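Local coordinates for protein acetylene hydratase (Pelobacter acetylenicus, PDB 2E7Z) that catalyses the hydration of acetylene to acetaldehyde, using a tungsten-bis(molybdopterin guanine dinucleotide) cofactor and one [4Fe-4S] cluster, at residues 596-601 and 698-703. Sequence-based numbering, arbitrary orientation.
Sequences LILFAG and MVLSDD. With MGD (2-amino-5,6-dimercapto-7-methyl-3,7,8a,9-tetrahydro-8-oxa-1,3,9,10-tetraaza-anthracen-4-one guanosine dinucleotide), chain F.
The Phe599 ring lies against the nucleoside end of MGD. C8 of the guanine sits over one ring face, offset toward the rim, 3.2 Å from Phe599 CE1. Beside it, MGD C2' of the ribose comes to 3.3 Å from Phe599 CZ. Strand alternation puts Phe599 on the cofactor side; with CG anti to the backbone N (chi1 157°) the ring lies against both groups. Tyr215, another cofactor-binding residue, also meets this ring, with the planes about 25° apart. With alanine in place of Phe599, the gap beside MGD C8 and the ribose would probably leave the nucleoside less firmly held. Gly601 follows, its C 3.6 Å from MGD O2B of the diphosphate.

Leu598 and Ala600 point the other way, toward the loop 698-703. The contact there is purely apolar and buried. Leu598 CD2 meets Leu700 CD2 at 4.1 Å and Val699 CG2 at 4.2 Å. Ala600 CB reaches Leu700 CD2 at 4.5 Å. Leu700 also touches the second MGD, so the two segments border both MGD halves of the one tungsten cofactor.

Strand 596-600 runs antiparallel to 720-726 and parallel to 668-671 in a mixed sheet, consistent with the barrel-like dinucleotide-binding fold of this family. Ile671 packs on Leu598, Ala600 and Val699, while Ile720 packs on Leu598 and Leu700. The loop follows helix 691-694 and precedes strand 720-726 in the chain.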
loop_
_atom_site.group_PDB
_atom_site.type_symbol
_atom_site.label_atom_id
_atom_site.label_comp_id
_atom_site.label_asym_id
_atom_site.label_seq_id
_atom_site.Cartn_x
_atom_site.Cartn_y
_atom_site.Cartn_z
ATOM N N LEU A 596 20.623 -17.969 -0.008
ATOM C CA LEU A 596 19.997 -16.991 -0.917
ATOM C C LEU A 596 19.419 -15.810 -0.165
ATOM O O LEU A 596 18.769 -16.010 0.839
ATOM C CB LEU A 596 18.884 -17.648 -1.728
ATOM C CG LEU A 596 19.248 -18.905 -2.526
ATOM C CD1 LEU A 596 18.006 -19.661 -2.967
ATOM C CD2 LEU A 596 20.125 -18.553 -3.737
ATOM N N ILE A 597 19.657 -14.591 -0.645
ATOM C CA ILE A 597 18.974 -13.403 -0.117
ATOM C C ILE A 597 17.590 -13.296 -0.769
ATOM O O ILE A 597 17.468 -13.376 -1.990
ATOM C CB ILE A 597 19.836 -12.114 -0.316
ATOM C CG1 ILE A 597 20.986 -12.079 0.719
ATOM C CG2 ILE A 597 18.995 -10.843 -0.270
ATOM C CD1 ILE A 597 20.561 -11.835 2.177
ATOM N N LEU A 598 16.551 -13.140 0.059
ATOM C CA LEU A 598 15.175 -13.137 -0.420
ATOM C C LEU A 598 14.651 -11.781 -0.844
ATOM O O LEU A 598 14.860 -10.780 -0.172
ATOM C CB LEU A 598 14.251 -13.640 0.695
ATOM C CG LEU A 598 12.762 -13.823 0.355
ATOM C CD1 LEU A 598 12.591 -15.057 -0.513
ATOM C CD2 LEU A 598 11.956 -13.938 1.649
ATOM N N PHE A 599 13.922 -11.812 -1.956
ATOM C CA PHE A 599 13.094 -10.706 -2.416
ATOM C C PHE A 599 11.666 -11.252 -2.611
ATOM O O PHE A 599 11.443 -12.064 -3.490
ATOM C CB PHE A 599 13.710 -10.171 -3.738
ATOM C CG PHE A 599 12.744 -9.430 -4.629
ATOM C CD1 PHE A 599 11.765 -8.599 -4.090
ATOM C CD2 PHE A 599 12.867 -9.511 -6.026
ATOM C CE1 PHE A 599 10.880 -7.921 -4.901
ATOM C CE2 PHE A 599 11.971 -8.829 -6.851
ATOM C CZ PHE A 599 10.983 -8.027 -6.274
ATOM N N ALA A 600 10.707 -10.822 -1.784
ATOM C CA ALA A 600 9.297 -11.175 -2.000
ATOM C C ALA A 600 8.597 -10.036 -2.722
ATOM O O ALA A 600 8.583 -8.920 -2.222
ATOM C CB ALA A 600 8.606 -11.435 -0.650
ATOM N N GLY A 601 8.040 -10.319 -3.903
ATOM C CA GLY A 601 7.402 -9.287 -4.696
ATOM C C GLY A 601 7.581 -9.550 -6.179
ATOM O O GLY A 601 7.612 -10.704 -6.614
ATOM N N MET A 698 3.657 -16.871 3.941
ATOM C CA MET A 698 4.027 -18.102 4.635
ATOM C C MET A 698 5.473 -18.103 5.156
ATOM O O MET A 698 5.806 -18.868 6.051
ATOM C CB MET A 698 3.814 -19.334 3.738
ATOM C CG MET A 698 2.341 -19.708 3.465
ATOM S SD MET A 698 1.434 -20.045 4.993
ATOM C CE MET A 698 2.332 -21.487 5.585
ATOM N N VAL A 699 6.339 -17.294 4.554
ATOM C CA VAL A 699 7.768 -17.368 4.862
ATOM C C VAL A 699 8.308 -16.116 5.479
ATOM O O VAL A 699 9.516 -16.021 5.697
ATOM C CB VAL A 699 8.606 -17.741 3.585
ATOM C CG1 VAL A 699 7.922 -18.850 2.831
ATOM C CG2 VAL A 699 8.850 -16.532 2.668
ATOM N N LEU A 700 7.406 -15.184 5.807
ATOM C CA LEU A 700 7.814 -13.883 6.324
ATOM C C LEU A 700 7.587 -13.764 7.808
ATOM O O LEU A 700 6.446 -13.709 8.263
ATOM C CB LEU A 700 7.088 -12.748 5.584
ATOM C CG LEU A 700 7.342 -12.703 4.074
ATOM C CD1 LEU A 700 6.349 -11.737 3.410
ATOM C CD2 LEU A 700 8.787 -12.352 3.726
ATOM N N SER A 701 8.677 -13.695 8.557
ATOM C CA SER A 701 8.578 -13.517 9.987
ATOM C C SER A 701 8.046 -12.135 10.353
ATOM O O SER A 701 8.328 -11.163 9.661
ATOM C CB SER A 701 9.973 -13.692 10.606
ATOM O OG SER A 701 9.891 -13.514 12.000
ATOM N N ASP A 702 7.289 -12.041 11.450
ATOM C CA ASP A 702 7.025 -10.732 12.052
ATOM C C ASP A 702 7.486 -10.672 13.499
ATOM O O ASP A 702 6.998 -9.855 14.286
ATOM C CB ASP A 702 5.590 -10.212 11.850
ATOM C CG ASP A 702 4.516 -11.077 12.473
ATOM O OD1 ASP A 702 4.833 -12.055 13.178
ATOM O OD2 ASP A 702 3.320 -10.709 12.283
ATOM N N ASP A 703 8.466 -11.515 13.829
ATOM C CA ASP A 703 9.217 -11.319 15.067
ATOM C C ASP A 703 9.912 -9.960 15.000
ATOM O O ASP A 703 10.175 -9.451 13.905
ATOM C CB ASP A 703 10.316 -12.362 15.189
ATOM C CG ASP A 703 9.804 -13.795 15.212
ATOM O OD1 ASP A 703 8.641 -14.056 15.597
ATOM O OD2 ASP A 703 10.588 -14.705 14.846
HETATM P PB MGD F . 7.728 -5.132 -8.013
HETATM O O1B MGD F . 7.251 -5.401 -9.415
HETATM O O2B MGD F . 7.311 -6.075 -6.921
HETATM O O3B MGD F . 7.276 -3.661 -7.544
HETATM O O3A MGD F . 5.687 -1.838 -8.127
HETATM P PA MGD F . 7.203 -2.289 -8.374
HETATM O O1A MGD F . 8.091 -1.341 -7.608
HETATM O O2A MGD F . 7.405 -2.435 -9.871
HETATM O "O5'" MGD F . 9.338 -5.061 -8.034
HETATM C "C5'" MGD F . 9.915 -4.202 -9.000
HETATM C "C4'" MGD F . 11.424 -4.200 -8.835
HETATM O "O4'" MGD F . 11.766 -3.905 -7.476
HETATM C "C3'" MGD F . 12.019 -5.566 -9.164
HETATM O "O3'" MGD F . 12.772 -5.466 -10.374
HETATM C "C2'" MGD F . 12.909 -5.893 -7.986
HETATM O "O2'" MGD F . 14.199 -6.386 -8.342
HETATM C "C1'" MGD F . 13.019 -4.538 -7.297
HETATM N N9 MGD F . 13.427 -4.627 -5.882
HETATM C C8 MGD F . 13.111 -5.579 -4.983
HETATM N N7 MGD F . 13.663 -5.331 -3.768
HETATM C C5 MGD F . 14.383 -4.191 -3.906
HETATM C C6 MGD F . 15.228 -3.344 -3.037
HETATM O O6 MGD F . 15.454 -3.671 -1.852
HETATM N N1 MGD F . 15.760 -2.233 -3.568
HETATM C C2 MGD F . 15.558 -1.855 -4.847
HETATM N N2 MGD F . 16.126 -0.709 -5.293
HETATM N N3 MGD F . 14.788 -2.586 -5.702
HETATM C C4 MGD F . 14.203 -3.725 -5.288
HETATM C C10 MGD F . 4.970 -1.991 -6.904
HETATM C C11 MGD F . 3.556 -1.553 -7.274
HETATM O O11 MGD F . 3.136 -2.267 -8.448
HETATM C C12 MGD F . 2.556 -1.731 -6.151
HETATM S S12 MGD F . 3.021 -1.489 -4.539
HETATM C C13 MGD F . 1.282 -2.077 -6.401
HETATM S S13 MGD F . 0.081 -2.118 -5.193
HETATM C C14 MGD F . 0.853 -2.488 -7.772
HETATM N N15 MGD F . 0.816 -3.941 -7.880
HETATM C C16 MGD F . 0.714 -4.474 -9.117
HETATM C C17 MGD F . 0.278 -5.864 -9.374
HETATM O O17 MGD F . -0.012 -6.636 -8.431
HETATM N N18 MGD F . 0.218 -6.275 -10.654
HETATM C C19 MGD F . 0.546 -5.481 -11.696
HETATM N N19 MGD F . 0.445 -5.978 -12.947
HETATM N N20 MGD F . 0.963 -4.199 -11.537
HETATM C C21 MGD F . 1.064 -3.666 -10.302
HETATM N N22 MGD F . 1.485 -2.400 -10.140
HETATM C C23 MGD F . 1.811 -1.903 -8.820
#